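Local coordinates for protein neutral ceramidase (Pseudomonas aeruginosa, PDB 2ZWS) that hydrolyses the N-acyl linkage of ceramides to give sphingosine and free fatty acid, and also runs the reverse synthesis, using a bound zinc ion, at residues P610-R616 / S635-V641; R419-V424 / Y475-V480; G511-D515 / N620-F624; L3-G8 / A44-A50. One frame throughout, in Å; residues are numbered along the deposited sequence. Where two conformers were deposited one is given.

Contact 1 of 4, residues P610-R616 / S635-V641; sequences PGHYYIR and STRSFEV
S635 and R616 meet as a non-hydrogen-bonded antiparallel pair in the hairpin of strands 611-622 and 629-642, part of the C-terminal beta-sandwich, with S635 OG lying 3.5 Å from R616 CG. At T636 the backbone N donates to I615 O, and the hydroxyl takes over what a carbonyl would do in a regular sheet: OG1 accepts from I615 N at 3.1 Å, nearly straight at 172°, while donating to R637 O. Its chi1 of 69° turns OG1 back to the neighbouring strand. R637 points away from the partner strand, and its NH2 bonds P530 O; beyond this irregular stretch the pairing resumes one residue out of step. S638 lays its CA against Y613 O. F639 forms two backbone bonds with Y613 and receives Y613 CB over one ring face, 3.9 Å from the centroid. E640 and H612 form a non-hydrogen-bonded pair, their CA atoms 4.5 Å apart. V641 pairs with G611 through two backbone bonds, and its CG2 packs 3.6 Å from Y613 CD2.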
loop_
_atom_site.group_PDB
_atom_site.type_symbol
_atom_site.label_atom_id
_atom_site.label_comp_id
_atom_site.label_asym_id
_atom_site.label_seq_id
_atom_site.Cartn_x
_atom_site.Cartn_y
_atom_site.Cartn_z
ATOM N N PRO A 610 -13.682 -15.271 29.767
ATOM C CA PRO A 610 -15.001 -15.005 30.333
ATOM C C PRO A 610 -14.921 -13.842 31.315
ATOM O O PRO A 610 -13.890 -13.649 31.964
ATOM C CB PRO A 610 -15.331 -16.298 31.078
ATOM C CG PRO A 610 -14.556 -17.346 30.361
ATOM C CD PRO A 610 -13.287 -16.685 29.924
ATOM N N GLY A 611 -15.996 -13.061 31.410
ATOM C CA GLY A 611 -16.030 -11.909 32.310
ATOM C C GLY A 611 -16.905 -10.783 31.793
ATOM O O GLY A 611 -17.769 -11.003 30.945
ATOM N N HIS A 612 -16.679 -9.582 32.316
ATOM C CA HIS A 612 -17.474 -8.414 31.957
ATOM C C HIS A 612 -16.686 -7.414 31.114
ATOM O O HIS A 612 -15.506 -7.153 31.378
ATOM C CB HIS A 612 -18.042 -7.769 33.223
ATOM C CG HIS A 612 -19.030 -8.647 33.930
ATOM N ND1 HIS A 612 -18.662 -9.551 34.906
ATOM C CD2 HIS A 612 -20.366 -8.798 33.762
ATOM C CE1 HIS A 612 -19.734 -10.200 35.329
ATOM N NE2 HIS A 612 -20.780 -9.766 34.646
ATOM N N TYR A 613 -17.363 -6.868 30.104
ATOM C CA TYR A 613 -16.752 -5.992 29.118
ATOM C C TYR A 613 -17.675 -4.819 28.821
ATOM O O TYR A 613 -18.884 -4.897 29.059
ATOM C CB TYR A 613 -16.537 -6.768 27.814
ATOM C CG TYR A 613 -15.510 -7.878 27.897
ATOM C CD1 TYR A 613 -14.205 -7.661 27.453
ATOM C CD2 TYR A 613 -15.843 -9.146 28.398
ATOM C CE1 TYR A 613 -13.247 -8.659 27.514
ATOM C CE2 TYR A 613 -14.881 -10.163 28.475
ATOM C CZ TYR A 613 -13.580 -9.905 28.026
ATOM O OH TYR A 613 -12.611 -10.887 28.078
ATOM N N TYR A 614 -17.124 -3.738 28.284
ATOM C CA TYR A 614 -17.970 -2.720 27.675
ATOM C C TYR A 614 -17.265 -2.114 26.474
ATOM O O TYR A 614 -16.089 -2.383 26.247
ATOM C CB TYR A 614 -18.377 -1.647 28.687
ATOM C CG TYR A 614 -17.261 -0.776 29.229
ATOM C CD1 TYR A 614 -16.580 -1.120 30.411
ATOM C CD2 TYR A 614 -16.922 0.418 28.603
ATOM C CE1 TYR A 614 -15.573 -0.301 30.918
ATOM C CE2 TYR A 614 -15.940 1.245 29.116
ATOM C CZ TYR A 614 -15.262 0.875 30.269
ATOM O OH TYR A 614 -14.288 1.705 30.764
ATOM N N ILE A 615 -17.979 -1.309 25.701
ATOM C CA ILE A 615 -17.385 -0.683 24.522
ATOM C C ILE A 615 -17.403 0.839 24.687
ATOM O O ILE A 615 -18.424 1.422 25.067
ATOM C CB ILE A 615 -18.105 -1.154 23.220
ATOM C CG1 ILE A 615 -17.808 -2.643 22.961
ATOM C CG2 ILE A 615 -17.699 -0.288 22.006
ATOM C CD1 ILE A 615 -18.640 -3.288 21.864
ATOM N N ARG A 616 -16.254 1.468 24.455
ATOM C CA ARG A 616 -16.129 2.913 24.475
ATOM C C ARG A 616 -15.947 3.461 23.052
ATOM O O ARG A 616 -15.192 2.890 22.235
ATOM C CB ARG A 616 -14.952 3.320 25.367
ATOM C CG ARG A 616 -14.788 4.793 25.583
ATOM C CD ARG A 616 -13.891 5.072 26.779
ATOM N NE ARG A 616 -13.666 6.508 26.917
ATOM C CZ ARG A 616 -12.962 7.066 27.894
ATOM N NH1 ARG A 616 -12.809 8.381 27.930
ATOM N NH2 ARG A 616 -12.395 6.299 28.818
ATOM N N SER A 635 -19.738 5.519 26.498
ATOM C CA SER A 635 -19.466 4.127 26.857
ATOM C C SER A 635 -20.766 3.364 27.029
ATOM O O SER A 635 -21.729 3.918 27.557
ATOM C CB SER A 635 -18.654 4.046 28.144
ATOM O OG SER A 635 -17.309 4.454 27.927
ATOM N N THR A 636 -20.803 2.118 26.548
ATOM C CA THR A 636 -21.980 1.263 26.736
ATOM C C THR A 636 -22.027 0.759 28.172
ATOM O O THR A 636 -21.044 0.845 28.923
ATOM C CB THR A 636 -22.013 0.014 25.797
ATOM O OG1 THR A 636 -20.982 -0.906 26.173
ATOM C CG2 THR A 636 -21.840 0.408 24.336
ATOM N N ARG A 637 -23.181 0.228 28.553
ATOM C CA ARG A 637 -23.263 -0.557 29.772
ATOM C C ARG A 637 -22.406 -1.815 29.597
ATOM O O ARG A 637 -22.057 -2.182 28.468
ATOM C CB ARG A 637 -24.718 -0.928 30.063
ATOM C CG ARG A 637 -25.307 -1.893 29.068
ATOM C CD ARG A 637 -26.776 -2.077 29.334
ATOM N NE ARG A 637 -27.349 -3.041 28.408
ATOM C CZ ARG A 637 -28.636 -3.091 28.093
ATOM N NH1 ARG A 637 -29.485 -2.218 28.619
ATOM N NH2 ARG A 637 -29.071 -4.006 27.244
ATOM N N SER A 638 -22.047 -2.472 30.697
ATOM C CA SER A 638 -21.311 -3.724 30.583
ATOM C C SER A 638 -22.161 -4.883 30.041
ATOM O O SER A 638 -23.397 -4.873 30.136
ATOM C CB SER A 638 -20.684 -4.113 31.924
ATOM O OG SER A 638 -21.701 -4.538 32.810
ATOM N N PHE A 639 -21.479 -5.873 29.463
ATOM C CA PHE A 639 -22.071 -7.150 29.057
ATOM C C PHE A 639 -21.130 -8.264 29.494
ATOM O O PHE A 639 -19.950 -8.002 29.769
ATOM C CB PHE A 639 -22.338 -7.202 27.539
ATOM C CG PHE A 639 -21.107 -6.990 26.685
ATOM C CD1 PHE A 639 -20.709 -5.710 26.340
ATOM C CD2 PHE A 639 -20.357 -8.073 26.233
ATOM C CE1 PHE A 639 -19.575 -5.499 25.570
ATOM C CE2 PHE A 639 -19.208 -7.868 25.441
ATOM C CZ PHE A 639 -18.832 -6.590 25.105
ATOM N N GLU A 640 -21.649 -9.487 29.574
ATOM C CA GLU A 640 -20.861 -10.625 30.029
ATOM C C GLU A 640 -20.505 -11.538 28.878
ATOM O O GLU A 640 -21.360 -11.886 28.060
ATOM C CB GLU A 640 -21.624 -11.428 31.085
ATOM C CG GLU A 640 -20.747 -12.484 31.773
ATOM C CD GLU A 640 -21.429 -13.164 32.948
ATOM O OE1 GLU A 640 -22.533 -12.738 33.357
ATOM O OE2 GLU A 640 -20.843 -14.140 33.465
ATOM N N VAL A 641 -19.242 -11.945 28.825
ATOM C CA VAL A 641 -18.865 -13.036 27.946
ATOM C C VAL A 641 -18.822 -14.304 28.794
ATOM O O VAL A 641 -18.099 -14.364 29.801
ATOM C CB VAL A 641 -17.518 -12.799 27.233
ATOM C CG1 VAL A 641 -17.148 -14.016 26.398
ATOM C CG2 VAL A 641 -17.593 -11.540 26.344
#

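Contact 2 of 4, residues R419-V424 / Y475-V480; sequences RIRRAV and YQQLFV
The helical segments 419-424 and 475-480 run in roughly the same direction, their axes 29° apart and 9.2 Å at closest approach, with I420 nearest Q476 and V424 nearest V480 along the backbone. I420 works with both branches. With chi1 at -64°, CG1 carries CD1 over to Y475 CB at 3.8 Å, whereas CG2 turns to F479 CB, also 3.8 Å off. I420 and Q476 lie alongside with their chains running opposite ways, and the extended glutamine chain reaches toward the helix of 419-424: its CG passes A423 CB, and its OE1 comes to 3.3 Å from R419 CB. That amide oxygen is already bonded to Q472 within its own helix, so what it offers across the interface is packing. One turn further on, A423 CB is directed toward the partner helix and meets V480 CG2 at 3.5 Å. V424 CG2 completes the row against F479 CB. The R419 guanidinium turns from the interface to salt bridges with E453 and D170. Beneath the pair lies the sheet that contains strands 392-400 and 403-407: I420, V424 and F479 rest on L406, while Y475 and F479 reach I395, so the two helices cover this sheet together.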
loop_
_atom_site.group_PDB
_atom_site.type_symbol
_atom_site.label_atom_id
_atom_site.label_comp_id
_atom_site.label_asym_id
_atom_site.label_seq_id
_atom_site.Cartn_x
_atom_site.Cartn_y
_atom_site.Cartn_z
ATOM N N ARG A 419 11.803 -10.408 -16.623
ATOM C CA ARG A 419 12.843 -10.051 -17.607
ATOM C C ARG A 419 13.852 -9.034 -17.027
ATOM O O ARG A 419 15.067 -9.119 -17.269
ATOM C CB ARG A 419 12.220 -9.508 -18.887
ATOM C CG ARG A 419 11.706 -10.624 -19.800
ATOM C CD ARG A 419 11.203 -10.001 -21.070
ATOM N NE ARG A 419 10.324 -10.903 -21.798
ATOM C CZ ARG A 419 9.648 -10.530 -22.875
ATOM N NH1 ARG A 419 8.848 -11.402 -23.499
ATOM N NH2 ARG A 419 9.782 -9.288 -23.330
ATOM N N ILE A 420 13.347 -8.086 -16.247
ATOM C CA ILE A 420 14.227 -7.081 -15.645
ATOM C C ILE A 420 15.107 -7.722 -14.573
ATOM O O ILE A 420 16.309 -7.507 -14.545
ATOM C CB ILE A 420 13.432 -5.896 -15.091
ATOM C CG1 ILE A 420 12.726 -5.178 -16.253
ATOM C CG2 ILE A 420 14.367 -4.937 -14.358
ATOM C CD1 ILE A 420 11.775 -4.062 -15.839
ATOM N N ARG A 421 14.507 -8.563 -13.738
ATOM C CA ARG A 421 15.242 -9.305 -12.729
ATOM C C ARG A 421 16.403 -10.093 -13.344
ATOM O O ARG A 421 17.536 -10.018 -12.861
ATOM C CB ARG A 421 14.287 -10.262 -12.037
ATOM C CG ARG A 421 14.434 -10.302 -10.546
ATOM C CD ARG A 421 13.665 -11.489 -10.030
ATOM N NE ARG A 421 12.242 -11.400 -10.328
ATOM C CZ ARG A 421 11.376 -12.414 -10.210
ATOM N NH1 ARG A 421 11.776 -13.632 -9.832
ATOM N NH2 ARG A 421 10.088 -12.201 -10.467
ATOM N N ARG A 422 16.114 -10.837 -14.410
ATOM C CA ARG A 422 17.123 -11.637 -15.127
ATOM C C ARG A 422 18.254 -10.766 -15.648
ATOM O O ARG A 422 19.430 -11.123 -15.552
ATOM C CB ARG A 422 16.495 -12.364 -16.314
ATOM C CG ARG A 422 15.639 -13.550 -15.942
ATOM C CD ARG A 422 14.895 -14.091 -17.150
ATOM N NE ARG A 422 14.123 -15.256 -16.749
ATOM C CZ ARG A 422 13.127 -15.790 -17.440
ATOM N NH1 ARG A 422 12.737 -15.259 -18.594
ATOM N NH2 ARG A 422 12.510 -16.855 -16.950
ATOM N N ALA A 423 17.876 -9.640 -16.253
ATOM C CA ALA A 423 18.854 -8.754 -16.888
ATOM C C ALA A 423 19.765 -8.128 -15.829
ATOM O O ALA A 423 20.982 -8.036 -16.011
ATOM C CB ALA A 423 18.152 -7.698 -17.689
ATOM N N VAL A 424 19.170 -7.704 -14.712
ATOM C CA VAL A 424 19.925 -7.137 -13.605
ATOM C C VAL A 424 20.820 -8.181 -12.929
ATOM O O VAL A 424 21.998 -7.899 -12.655
ATOM C CB VAL A 424 18.993 -6.444 -12.597
ATOM C CG1 VAL A 424 19.727 -6.131 -11.251
ATOM C CG2 VAL A 424 18.392 -5.187 -13.225
ATOM N N TYR A 475 12.266 0.420 -19.057
ATOM C CA TYR A 475 12.576 0.093 -17.651
ATOM C C TYR A 475 13.737 -0.893 -17.556
ATOM O O TYR A 475 14.579 -0.774 -16.679
ATOM C CB TYR A 475 11.356 -0.465 -16.948
ATOM C CG TYR A 475 10.382 0.568 -16.458
ATOM C CD1 TYR A 475 10.670 1.351 -15.334
ATOM C CD2 TYR A 475 9.147 0.742 -17.091
ATOM C CE1 TYR A 475 9.761 2.286 -14.864
ATOM C CE2 TYR A 475 8.220 1.650 -16.622
ATOM C CZ TYR A 475 8.534 2.430 -15.493
ATOM O OH TYR A 475 7.633 3.338 -14.982
ATOM N N GLN A 476 13.801 -1.862 -18.472
ATOM C CA GLN A 476 14.883 -2.825 -18.403
ATOM C C GLN A 476 16.230 -2.121 -18.634
ATOM O O GLN A 476 17.190 -2.354 -17.885
ATOM C CB GLN A 476 14.679 -3.952 -19.420
ATOM C CG GLN A 476 15.598 -5.135 -19.226
ATOM C CD GLN A 476 15.062 -6.390 -19.875
ATOM O OE1 GLN A 476 13.882 -6.727 -19.726
ATOM N NE2 GLN A 476 15.933 -7.105 -20.588
ATOM N N GLN A 477 16.279 -1.241 -19.623
ATOM C CA GLN A 477 17.494 -0.464 -19.890
ATOM C C GLN A 477 17.904 0.365 -18.678
ATOM O O GLN A 477 19.076 0.389 -18.306
ATOM C CB GLN A 477 17.245 0.487 -21.043
ATOM C CG GLN A 477 18.387 1.446 -21.311
ATOM C CD GLN A 477 18.117 2.261 -22.535
ATOM O OE1 GLN A 477 17.850 3.466 -22.452
ATOM N NE2 GLN A 477 18.126 1.605 -23.678
ATOM N N LEU A 478 16.922 1.045 -18.080
ATOM C CA LEU A 478 17.192 1.922 -16.938
ATOM C C LEU A 478 17.763 1.148 -15.749
ATOM O O LEU A 478 18.744 1.586 -15.110
ATOM C CB LEU A 478 15.925 2.673 -16.545
ATOM C CG LEU A 478 15.439 3.696 -17.578
ATOM C CD1 LEU A 478 14.068 4.229 -17.201
ATOM C CD2 LEU A 478 16.415 4.831 -17.787
ATOM N N PHE A 479 17.134 0.022 -15.428
ATOM C CA PHE A 479 17.632 -0.818 -14.341
ATOM C C PHE A 479 18.968 -1.484 -14.644
ATOM O O PHE A 479 19.815 -1.623 -13.750
ATOM C CB PHE A 479 16.564 -1.826 -13.908
ATOM C CG PHE A 479 15.518 -1.236 -12.998
ATOM C CD1 PHE A 479 15.863 -0.862 -11.696
ATOM C CD2 PHE A 479 14.195 -1.046 -13.420
ATOM C CE1 PHE A 479 14.922 -0.306 -10.824
ATOM C CE2 PHE A 479 13.235 -0.485 -12.506
ATOM C CZ PHE A 479 13.626 -0.117 -11.214
ATOM N N VAL A 480 19.172 -1.941 -15.883
ATOM C CA VAL A 480 20.473 -2.539 -16.210
ATOM C C VAL A 480 21.579 -1.491 -16.105
ATOM O O VAL A 480 22.641 -1.752 -15.492
ATOM C CB VAL A 480 20.453 -3.218 -17.595
ATOM C CG1 VAL A 480 21.890 -3.491 -18.094
ATOM C CG2 VAL A 480 19.670 -4.508 -17.476
#

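Contact 3 of 4, residues G511-D515 / N620-F624; sequences GVVAD and NAKNF. With FMT (formic acid), chain F.
V512, which follows G511 and its weak backbone N-H bond to a formic acid probably left from crystallisation, presents its carbonyl to K622: NZ, at the end of a fully extended chain, donates to V512 O at 2.7 Å, approaching at a C=O...N angle of 166°. V513 O lies alongside K622 CE, and V513 CG1 is 3.7 Å from F624 CE1, at the edge of that ring. A514 CB sits near the plane of the same ring and packs 3.4 Å from F624 CB. Here a loop without regular structure crosses the end of strand 611-622 in the C-terminal beta-sandwich, the two directions 94° apart, where the region required for correct folding and localization begins. D515 holds both the N and the O of K622: its backbone N donates to K622 O, nearly straight at 175°, and OD2 accepts from K622 N at 2.7 Å through its anti lone pair. OD2 also takes a bond from N551, and OD1 one from H548 N, which together fix the carboxylate's rotation. A water links D515 O to F624 N.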
loop_
_atom_site.group_PDB
_atom_site.type_symbol
_atom_site.label_atom_id
_atom_site.label_comp_id
_atom_site.label_asym_id
_atom_site.label_seq_id
_atom_site.Cartn_x
_atom_site.Cartn_y
_atom_site.Cartn_z
ATOM N N GLY A 511 -16.602 19.110 2.173
ATOM C CA GLY A 511 -16.157 18.709 3.500
ATOM C C GLY A 511 -17.307 18.682 4.488
ATOM O O GLY A 511 -18.481 18.572 4.109
ATOM N N VAL A 512 -16.969 18.830 5.759
ATOM C CA VAL A 512 -17.945 18.804 6.837
ATOM C C VAL A 512 -18.469 20.212 7.066
ATOM O O VAL A 512 -17.700 21.107 7.398
ATOM C CB VAL A 512 -17.302 18.326 8.148
ATOM C CG1 VAL A 512 -18.360 18.181 9.233
ATOM C CG2 VAL A 512 -16.540 16.994 7.947
ATOM N N VAL A 513 -19.777 20.396 6.873
ATOM C CA VAL A 513 -20.449 21.678 7.154
ATOM C C VAL A 513 -20.542 21.864 8.671
ATOM O O VAL A 513 -20.080 22.880 9.219
ATOM C CB VAL A 513 -21.864 21.703 6.526
ATOM C CG1 VAL A 513 -22.639 22.966 6.915
ATOM C CG2 VAL A 513 -21.779 21.555 4.999
ATOM N N ALA A 514 -21.103 20.867 9.357
ATOM C CA ALA A 514 -21.236 20.901 10.809
ATOM C C ALA A 514 -21.887 19.596 11.267
ATOM O O ALA A 514 -22.455 18.837 10.445
ATOM C CB ALA A 514 -22.093 22.097 11.243
ATOM N N ASP A 515 -21.753 19.329 12.565
ATOM C CA ASP A 515 -22.420 18.201 13.216
ATOM C C ASP A 515 -23.408 18.690 14.257
ATOM O O ASP A 515 -23.138 19.660 14.981
ATOM C CB ASP A 515 -21.406 17.326 13.953
ATOM C CG ASP A 515 -20.321 16.787 13.041
ATOM O OD1 ASP A 515 -20.596 15.833 12.293
ATOM O OD2 ASP A 515 -19.199 17.315 13.090
ATOM N N ASN A 620 -15.306 13.063 17.119
ATOM C CA ASN A 620 -15.108 14.512 17.111
ATOM C C ASN A 620 -16.257 15.157 16.377
ATOM O O ASN A 620 -16.759 14.605 15.388
ATOM C CB ASN A 620 -13.760 14.888 16.448
ATOM C CG ASN A 620 -12.571 14.257 17.153
ATOM O OD1 ASN A 620 -12.264 13.083 16.918
ATOM N ND2 ASN A 620 -11.906 15.019 18.053
ATOM N N ALA A 621 -16.685 16.319 16.865
ATOM C CA ALA A 621 -17.808 17.033 16.263
ATOM C C ALA A 621 -17.465 18.483 15.924
ATOM O O ALA A 621 -16.674 19.103 16.628
ATOM C CB ALA A 621 -19.012 16.983 17.191
ATOM N N LYS A 622 -18.052 19.013 14.848
ATOM C CA LYS A 622 -17.786 20.391 14.390
ATOM C C LYS A 622 -19.003 21.310 14.644
ATOM O O LYS A 622 -20.142 20.963 14.283
ATOM C CB LYS A 622 -17.469 20.399 12.887
ATOM C CG LYS A 622 -17.065 21.785 12.317
ATOM C CD LYS A 622 -16.949 21.711 10.793
ATOM C CE LYS A 622 -16.655 23.068 10.194
ATOM N NZ LYS A 622 -16.248 22.947 8.751
ATOM N N ASN A 623 -18.758 22.473 15.260
ATOM C CA ASN A 623 -19.816 23.485 15.495
ATOM C C ASN A 623 -20.005 24.358 14.249
ATOM O O ASN A 623 -19.027 24.898 13.732
ATOM C CB ASN A 623 -19.398 24.358 16.673
ATOM C CG ASN A 623 -20.491 25.356 17.110
ATOM O OD1 ASN A 623 -20.759 26.367 16.442
ATOM N ND2 ASN A 623 -21.094 25.081 18.258
ATOM N N PHE A 624 -21.240 24.503 13.757
ATOM C CA PHE A 624 -21.473 25.252 12.507
ATOM C C PHE A 624 -21.041 26.709 12.602
ATOM O O PHE A 624 -20.436 27.280 11.671
ATOM C CB PHE A 624 -22.960 25.212 12.123
ATOM C CG PHE A 624 -23.298 26.005 10.870
ATOM C CD1 PHE A 624 -22.949 25.536 9.603
ATOM C CD2 PHE A 624 -23.990 27.204 10.963
ATOM C CE1 PHE A 624 -23.280 26.266 8.446
ATOM C CE2 PHE A 624 -24.315 27.944 9.824
ATOM C CZ PHE A 624 -23.966 27.476 8.561
HETATM C C FMT F . -17.029 22.403 3.481
HETATM O O1 FMT F . -17.868 22.150 2.610
HETATM O O2 FMT F . -17.179 23.204 4.410
HETATM O O HOH W 1 -23.392 22.714 14.515
#

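Contact 4 of 4, residues L3-G8 / A44-A50; sequences LPYRFG and AFVIEEA
R6 and E48 face each other in an antiparallel strand pairing near the N-terminus, where strand 5-13 lies beside strand 41-49 in the large mixed sheet of the N-terminal domain. The N-to-C directions of strands 5-8 and 44-49 differ by 162°. R6 and E48, then G8 and V46, form hydrogen-bonded pairs, each with two backbone bonds, and A50 N extends the series to P4 O at 3.0 Å. F7 with I47, between these two, and Y5 with E49, before R6, are non-hydrogen-bonded pairs. On the face bearing Y5 and F7, the Y5 ring turns its edge to E48 O, and its CD2 lies 4.2 Å from I47 CG2; the Y5 hydroxyl bonds G293 O. Here F7 also meets F187 edge-to-face. I47 touches L146 of strand 142-152.

The other face carries a salt bridge. The R6 chain bends at chi3 (-70°), which brings the guanidinium side-on to E48, with the carboxylate plane turned 75° from its own. One oxygen, OE1, takes both arginine bonds (and one from a glycerol probably left from crystallisation), while OE2 goes to R55, so the buried carboxylate has an arginine at each oxygen. NE meets OE1 at 2.7 Å; NH2 reaches it from above the carboxylate plane at 3.0 Å and also donates to a water bound by A50 O.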
loop_
_atom_site.group_PDB
_atom_site.type_symbol
_atom_site.label_atom_id
_atom_site.label_comp_id
_atom_site.label_asym_id
_atom_site.label_seq_id
_atom_site.Cartn_x
_atom_site.Cartn_y
_atom_site.Cartn_z
ATOM N N LEU A 3 28.479 -7.945 15.555
ATOM C CA LEU A 3 27.396 -8.107 14.570
ATOM C C LEU A 3 27.539 -7.218 13.333
ATOM O O LEU A 3 27.973 -6.070 13.436
ATOM C CB LEU A 3 26.040 -7.926 15.251
ATOM C CG LEU A 3 25.711 -9.052 16.239
ATOM C CD1 LEU A 3 24.662 -8.618 17.244
ATOM C CD2 LEU A 3 25.271 -10.316 15.525
ATOM N N PRO A 4 27.192 -7.772 12.149
ATOM C CA PRO A 4 27.479 -7.091 10.877
ATOM C C PRO A 4 26.619 -5.850 10.580
ATOM O O PRO A 4 27.064 -4.950 9.855
ATOM C CB PRO A 4 27.224 -8.177 9.825
ATOM C CG PRO A 4 26.308 -9.157 10.475
ATOM C CD PRO A 4 26.588 -9.103 11.955
ATOM N N TYR A 5 25.411 -5.813 11.133
ATOM C CA TYR A 5 24.464 -4.738 10.828
ATOM C C TYR A 5 23.854 -4.198 12.097
ATOM O O TYR A 5 23.936 -4.832 13.159
ATOM C CB TYR A 5 23.339 -5.249 9.903
ATOM C CG TYR A 5 23.833 -5.763 8.578
ATOM C CD1 TYR A 5 23.843 -7.121 8.300
ATOM C CD2 TYR A 5 24.307 -4.886 7.594
ATOM C CE1 TYR A 5 24.304 -7.614 7.078
ATOM C CE2 TYR A 5 24.787 -5.366 6.382
ATOM C CZ TYR A 5 24.776 -6.728 6.129
ATOM O OH TYR A 5 25.230 -7.203 4.920
ATOM N N ARG A 6 23.252 -3.022 11.985
ATOM C CA ARG A 6 22.260 -2.598 12.955
ATOM C C ARG A 6 20.968 -2.461 12.180
ATOM O O ARG A 6 20.985 -2.113 10.988
ATOM C CB ARG A 6 22.644 -1.269 13.583
ATOM C CG ARG A 6 23.874 -1.362 14.472
ATOM C CD ARG A 6 24.267 0.029 14.957
ATOM N NE ARG A 6 24.795 0.879 13.883
ATOM C CZ ARG A 6 26.083 0.964 13.555
ATOM N NH1 ARG A 6 26.998 0.247 14.208
ATOM N NH2 ARG A 6 26.456 1.763 12.561
ATOM N N PHE A 7 19.843 -2.731 12.819
ATOM C CA PHE A 7 18.554 -2.421 12.144
ATOM C C PHE A 7 17.595 -1.764 13.119
ATOM O O PHE A 7 17.766 -1.906 14.343
ATOM C CB PHE A 7 17.906 -3.657 11.502
ATOM C CG PHE A 7 17.639 -4.778 12.449
ATOM C CD1 PHE A 7 16.532 -4.748 13.306
ATOM C CD2 PHE A 7 18.500 -5.884 12.490
ATOM C CE1 PHE A 7 16.300 -5.806 14.195
ATOM C CE2 PHE A 7 18.267 -6.930 13.381
ATOM C CZ PHE A 7 17.183 -6.875 14.239
ATOM N N GLY A 8 16.615 -1.037 12.582
ATOM C CA GLY A 8 15.592 -0.434 13.413
ATOM C C GLY A 8 14.265 -0.644 12.746
ATOM O O GLY A 8 14.167 -0.499 11.515
ATOM N N ALA A 44 8.591 0.739 8.640
ATOM C CA ALA A 44 9.918 1.203 8.222
ATOM C C ALA A 44 11.004 0.298 8.737
ATOM O O ALA A 44 10.968 -0.129 9.919
ATOM C CB ALA A 44 10.173 2.618 8.731
ATOM N N PHE A 45 11.997 0.066 7.876
ATOM C CA PHE A 45 13.108 -0.840 8.200
ATOM C C PHE A 45 14.367 -0.071 7.878
ATOM O O PHE A 45 14.693 0.148 6.711
ATOM C CB PHE A 45 13.043 -2.107 7.338
ATOM C CG PHE A 45 11.790 -2.901 7.550
ATOM C CD1 PHE A 45 10.574 -2.476 6.993
ATOM C CD2 PHE A 45 11.803 -4.049 8.354
ATOM C CE1 PHE A 45 9.405 -3.209 7.197
ATOM C CE2 PHE A 45 10.620 -4.793 8.561
ATOM C CZ PHE A 45 9.436 -4.373 7.977
ATOM N N VAL A 46 15.037 0.372 8.932
ATOM C CA VAL A 46 16.315 1.066 8.775
ATOM C C VAL A 46 17.413 0.035 8.902
ATOM O O VAL A 46 17.385 -0.749 9.857
ATOM C CB VAL A 46 16.507 2.147 9.904
ATOM C CG1 VAL A 46 17.868 2.782 9.784
ATOM C CG2 VAL A 46 15.445 3.216 9.777
ATOM N N ILE A 47 18.363 0.032 7.964
ATOM C CA ILE A 47 19.483 -0.908 8.029
ATOM C C ILE A 47 20.778 -0.137 7.940
ATOM O O ILE A 47 20.926 0.731 7.092
ATOM C CB ILE A 47 19.441 -1.929 6.860
ATOM C CG1 ILE A 47 18.077 -2.627 6.797
ATOM C CG2 ILE A 47 20.586 -2.956 6.988
ATOM C CD1 ILE A 47 17.882 -3.408 5.506
ATOM N N GLU A 48 21.720 -0.452 8.813
ATOM C CA GLU A 48 23.014 0.223 8.796
ATOM C C GLU A 48 24.114 -0.805 8.775
ATOM O O GLU A 48 24.035 -1.834 9.450
ATOM C CB GLU A 48 23.250 1.026 10.065
ATOM C CG GLU A 48 22.301 2.110 10.379
ATOM C CD GLU A 48 22.925 3.130 11.330
ATOM O OE1 GLU A 48 23.600 2.740 12.329
ATOM O OE2 GLU A 48 22.731 4.334 11.082
ATOM N N GLU A 49 25.157 -0.516 8.017
ATOM C CA GLU A 49 26.296 -1.407 7.973
ATOM C C GLU A 49 27.146 -1.025 9.174
ATOM O O GLU A 49 27.449 0.143 9.374
ATOM C CB GLU A 49 27.047 -1.197 6.657
ATOM C CG GLU A 49 27.782 -2.419 6.143
ATOM C CD GLU A 49 28.692 -2.089 4.973
ATOM O OE1 GLU A 49 28.392 -1.137 4.177
ATOM O OE2 GLU A 49 29.721 -2.794 4.854
ATOM N N ALA A 50 27.512 -1.987 10.008
ATOM C CA ALA A 50 28.365 -1.640 11.133
ATOM C C ALA A 50 29.742 -1.112 10.627
ATOM O O ALA A 50 30.440 -0.435 11.349
ATOM C CB ALA A 50 28.514 -2.832 12.087
HETATM O O HOH W 2 29.111 2.160 12.107
#

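Contacts 2 and 4 belong to the N-terminal catalytic part of the chain, contacts 1 and 3 to the C-terminal beta-sandwich. Contacts 1 and 3 share strand 611-622, one near its start and the other at its end, with centres 30 Å apart. Contacts 2 and 4 do not touch, their nearest atoms about 17 Å apart. In contact 2, the Y475 side chain is about 9 Å from that of the zinc ligand Y448 and about 14 Å from the ion. In contact 4, the F45 side chain is about 5 Å from that of N60, an inferred substrate-binding residue. The magnesium ion lies about 11 Å from the I615 side chain of contact 1.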